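Local coordinates for ATP/GTP-binding site-containing protein A (Brucella abortus, PDB 6NTR), which helps keep the bacterial cell envelope intact from its place in the periplasm, at residues G76-K84 and E94-E102. Residues are numbered along the deposited sequence; the frame is centred on the assembly and turned at random.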
loop_
_atom_site.group_PDB
_atom_site.type_symbol
_atom_site.label_atom_id
_atom_site.label_comp_id
_atom_site.label_asym_id
_atom_site.label_seq_id
_atom_site.Cartn_x
_atom_site.Cartn_y
_atom_site.Cartn_z
ATOM N N GLY A 76 -8.342 8.102 14.236
ATOM C CA GLY A 76 -7.786 8.422 12.935
ATOM C C GLY A 76 -7.291 9.846 12.848
ATOM O O GLY A 76 -7.494 10.504 11.823
ATOM N N LYS A 77 -6.674 10.354 13.918
ATOM C CA LYS A 77 -6.055 11.672 13.920
ATOM C C LYS A 77 -4.548 11.626 14.117
ATOM O O LYS A 77 -3.881 12.652 13.945
ATOM C CB LYS A 77 -6.677 12.566 15.009
ATOM C CG LYS A 77 -7.961 13.274 14.585
ATOM C CD LYS A 77 -8.334 14.401 15.540
ATOM C CE LYS A 77 -9.378 15.325 14.915
ATOM N NZ LYS A 77 -9.671 16.534 15.742
ATOM N N ASP A 78 -3.993 10.482 14.453
ATOM C CA ASP A 78 -2.558 10.363 14.590
ATOM C C ASP A 78 -2.061 9.211 13.729
ATOM O O ASP A 78 -2.809 8.277 13.427
ATOM C CB ASP A 78 -2.169 10.147 16.042
ATOM C CG ASP A 78 -0.674 10.141 16.239
ATOM O OD1 ASP A 78 -0.016 11.103 15.777
ATOM O OD2 ASP A 78 -0.156 9.150 16.802
ATOM N N PHE A 79 -0.788 9.282 13.341
ATOM C CA PHE A 79 -0.208 8.305 12.424
ATOM C C PHE A 79 1.297 8.279 12.652
ATOM O O PHE A 79 1.992 9.225 12.272
ATOM C CB PHE A 79 -0.553 8.666 10.979
ATOM C CG PHE A 79 -0.124 7.653 9.968
ATOM C CD1 PHE A 79 -0.533 6.344 10.059
ATOM C CD2 PHE A 79 0.653 8.027 8.892
ATOM C CE1 PHE A 79 -0.155 5.419 9.112
ATOM C CE2 PHE A 79 1.035 7.110 7.946
ATOM C CZ PHE A 79 0.631 5.802 8.059
ATOM N N ARG A 80 1.791 7.227 13.300
ATOM C CA ARG A 80 3.219 7.040 13.526
ATOM C C ARG A 80 3.792 6.131 12.443
ATOM O O ARG A 80 3.175 5.127 12.083
ATOM C CB ARG A 80 3.488 6.440 14.912
ATOM C CG ARG A 80 3.247 7.387 16.094
ATOM C CD ARG A 80 3.719 6.787 17.435
ATOM N NE ARG A 80 2.634 6.172 18.199
ATOM C CZ ARG A 80 1.922 6.805 19.124
ATOM N NH1 ARG A 80 2.179 8.075 19.400
ATOM N NH2 ARG A 80 0.956 6.169 19.774
ATOM N N PHE A 81 4.978 6.474 11.937
ATOM C CA PHE A 81 5.557 5.748 10.798
ATOM C C PHE A 81 7.093 5.660 10.794
ATOM O O PHE A 81 7.778 6.637 11.110
ATOM C CB PHE A 81 5.081 6.380 9.472
ATOM C CG PHE A 81 5.411 7.843 9.323
ATOM C CD1 PHE A 81 6.599 8.250 8.732
ATOM C CD2 PHE A 81 4.515 8.804 9.741
ATOM C CE1 PHE A 81 6.884 9.579 8.584
ATOM C CE2 PHE A 81 4.803 10.132 9.601
ATOM C CZ PHE A 81 5.984 10.522 9.022
ATOM N N VAL A 82 7.622 4.489 10.384
ATOM C CA VAL A 82 9.060 4.230 10.216
ATOM C C VAL A 82 9.303 3.545 8.870
ATOM O O VAL A 82 8.720 2.492 8.595
ATOM C CB VAL A 82 9.658 3.339 11.343
ATOM C CG1 VAL A 82 11.186 3.259 11.251
ATOM C CG2 VAL A 82 9.290 3.812 12.725
ATOM N N ASN A 83 10.224 4.090 8.075
ATOM C CA ASN A 83 10.560 3.524 6.771
ATOM C C ASN A 83 12.035 3.190 6.698
ATOM O O ASN A 83 12.862 4.097 6.607
ATOM C CB ASN A 83 10.222 4.485 5.635
ATOM C CG ASN A 83 8.894 4.201 5.034
ATOM O OD1 ASN A 83 8.318 3.137 5.239
ATOM N ND2 ASN A 83 8.418 5.125 4.235
ATOM N N LYS A 84 12.362 1.902 6.660
ATOM C CA LYS A 84 13.729 1.469 6.427
ATOM C C LYS A 84 13.836 0.778 5.078
ATOM O O LYS A 84 12.950 0.011 4.687
ATOM C CB LYS A 84 14.234 0.554 7.551
ATOM C CG LYS A 84 14.993 1.295 8.644
ATOM C CD LYS A 84 15.087 0.527 9.959
ATOM C CE LYS A 84 15.664 1.431 11.044
ATOM N NZ LYS A 84 15.743 0.838 12.404
ATOM N N GLU A 94 16.365 5.781 5.699
ATOM C CA GLU A 94 15.508 5.616 6.848
ATOM C C GLU A 94 14.616 6.827 6.923
ATOM O O GLU A 94 15.090 7.942 6.861
ATOM C CB GLU A 94 16.336 5.477 8.120
ATOM C CG GLU A 94 15.528 5.380 9.400
ATOM C CD GLU A 94 16.390 5.068 10.615
ATOM O OE1 GLU A 94 17.570 5.465 10.643
ATOM O OE2 GLU A 94 15.870 4.420 11.533
ATOM N N VAL A 95 13.320 6.603 7.050
ATOM C CA VAL A 95 12.360 7.689 7.169
ATOM C C VAL A 95 11.569 7.348 8.398
ATOM O O VAL A 95 11.141 6.224 8.573
ATOM C CB VAL A 95 11.462 7.873 5.939
ATOM C CG1 VAL A 95 10.457 8.968 6.210
ATOM C CG2 VAL A 95 12.297 8.242 4.734
ATOM N N ARG A 96 11.391 8.333 9.253
ATOM C CA ARG A 96 10.740 8.128 10.531
ATOM C C ARG A 96 10.137 9.449 10.957
ATOM O O ARG A 96 10.828 10.467 10.953
ATOM C CB ARG A 96 11.745 7.636 11.573
ATOM C CG ARG A 96 11.149 7.135 12.900
ATOM C CD ARG A 96 12.255 7.079 13.942
ATOM N NE ARG A 96 13.263 6.089 13.604
ATOM C CZ ARG A 96 13.252 4.828 14.023
ATOM N NH1 ARG A 96 12.336 4.400 14.889
ATOM N NH2 ARG A 96 14.215 4.012 13.620
ATOM N N GLY A 97 8.865 9.442 11.327
ATOM C CA GLY A 97 8.272 10.670 11.809
ATOM C C GLY A 97 6.872 10.473 12.341
ATOM O O GLY A 97 6.443 9.361 12.655
ATOM N N ASP A 98 6.176 11.596 12.462
ATOM C CA ASP A 98 4.812 11.617 12.944
ATOM C C ASP A 98 3.976 12.585 12.126
ATOM O O ASP A 98 4.490 13.513 11.501
ATOM C CB ASP A 98 4.747 12.013 14.410
ATOM C CG ASP A 98 3.406 11.697 15.020
ATOM O OD1 ASP A 98 3.130 10.496 15.213
ATOM O OD2 ASP A 98 2.612 12.638 15.266
ATOM N N ALA A 99 2.667 12.359 12.150
ATOM C CA ALA A 99 1.725 13.302 11.571
ATOM C C ALA A 99 0.441 13.293 12.388
ATOM O O ALA A 99 0.046 12.263 12.941
ATOM C CB ALA A 99 1.422 12.972 10.111
ATOM N N LYS A 100 -0.219 14.437 12.474
ATOM C CA LYS A 100 -1.457 14.526 13.230
ATOM C C LYS A 100 -2.516 15.288 12.467
ATOM O O LYS A 100 -2.206 16.188 11.698
ATOM C CB LYS A 100 -1.211 15.230 14.563
ATOM C CG LYS A 100 -2.378 15.173 15.531
ATOM C CD LYS A 100 -2.200 16.174 16.658
ATOM C CE LYS A 100 -3.469 16.355 17.475
ATOM N NZ LYS A 100 -4.388 15.194 17.375
ATOM N N LEU A 101 -3.769 14.929 12.687
ATOM C CA LEU A 101 -4.833 15.648 12.036
ATOM C C LEU A 101 -5.418 16.612 13.050
ATOM O O LEU A 101 -6.209 16.236 13.899
ATOM C CB LEU A 101 -5.911 14.702 11.509
ATOM C CG LEU A 101 -5.648 13.906 10.225
ATOM C CD1 LEU A 101 -6.876 13.135 9.789
ATOM C CD2 LEU A 101 -5.090 14.743 9.093
ATOM N N GLU A 102 -5.014 17.867 12.938
ATOM C CA GLU A 102 -5.494 18.925 13.803
ATOM C C GLU A 102 -5.635 20.202 12.988
ATOM O O GLU A 102 -4.766 20.526 12.188
ATOM C CB GLU A 102 -4.518 19.155 14.951
ATOM C CG GLU A 102 -3.154 19.645 14.506
ATOM C CD GLU A 102 -2.197 19.844 15.661
ATOM O OE1 GLU A 102 -2.629 19.695 16.814
ATOM O OE2 GLU A 102 -1.018 20.150 15.413
#
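Segments 76-84 and 94-102 pair through antiparallel strands 78-84 and 94-102, parts of the two arms of the beta hairpin 78-87/90-102 in the barrel-like fold of this protein. The strand axes run at 175° and approach to 4.4 Å. Phe79 with Ala99, Phe81 with Gly97 and Asn83 with Val95 are the hydrogen-bonded pairs. Gly97 N donates to Phe81 O at 3.0 Å, while the return bond from Phe81 N to Gly97 O is weak. Beyond strand 78-84, Leu101 N still reaches Lys77 O.

The Phe81 ring lies flat over the backbone of Gly97. Its chi1 of 58° sets CG between the backbone N and the carbonyl carbon, which turns the ring across to the partner strand. Gly97 CA makes a CH-pi contact 4.0 Å from the ring centroid. At the ring edge, Phe81 CE1 meets Val95 CG1 at 4.3 Å.

The face bearing Asp78, Val82, Lys84, Glu94, Arg96 and Asp98 is largely charged. Asp78 OD1 and Asp98 OD2 are only 3.1 Å apart, which would probably favour protonation of one of them. Val82 CG1 sits over the centre of the Arg96 guanidinium. In the guanidinium plane, Arg96 NH2 bonds Glu94 OE2 at 2.7 Å, and Lys84 NZ makes a long salt bridge to that same oxygen.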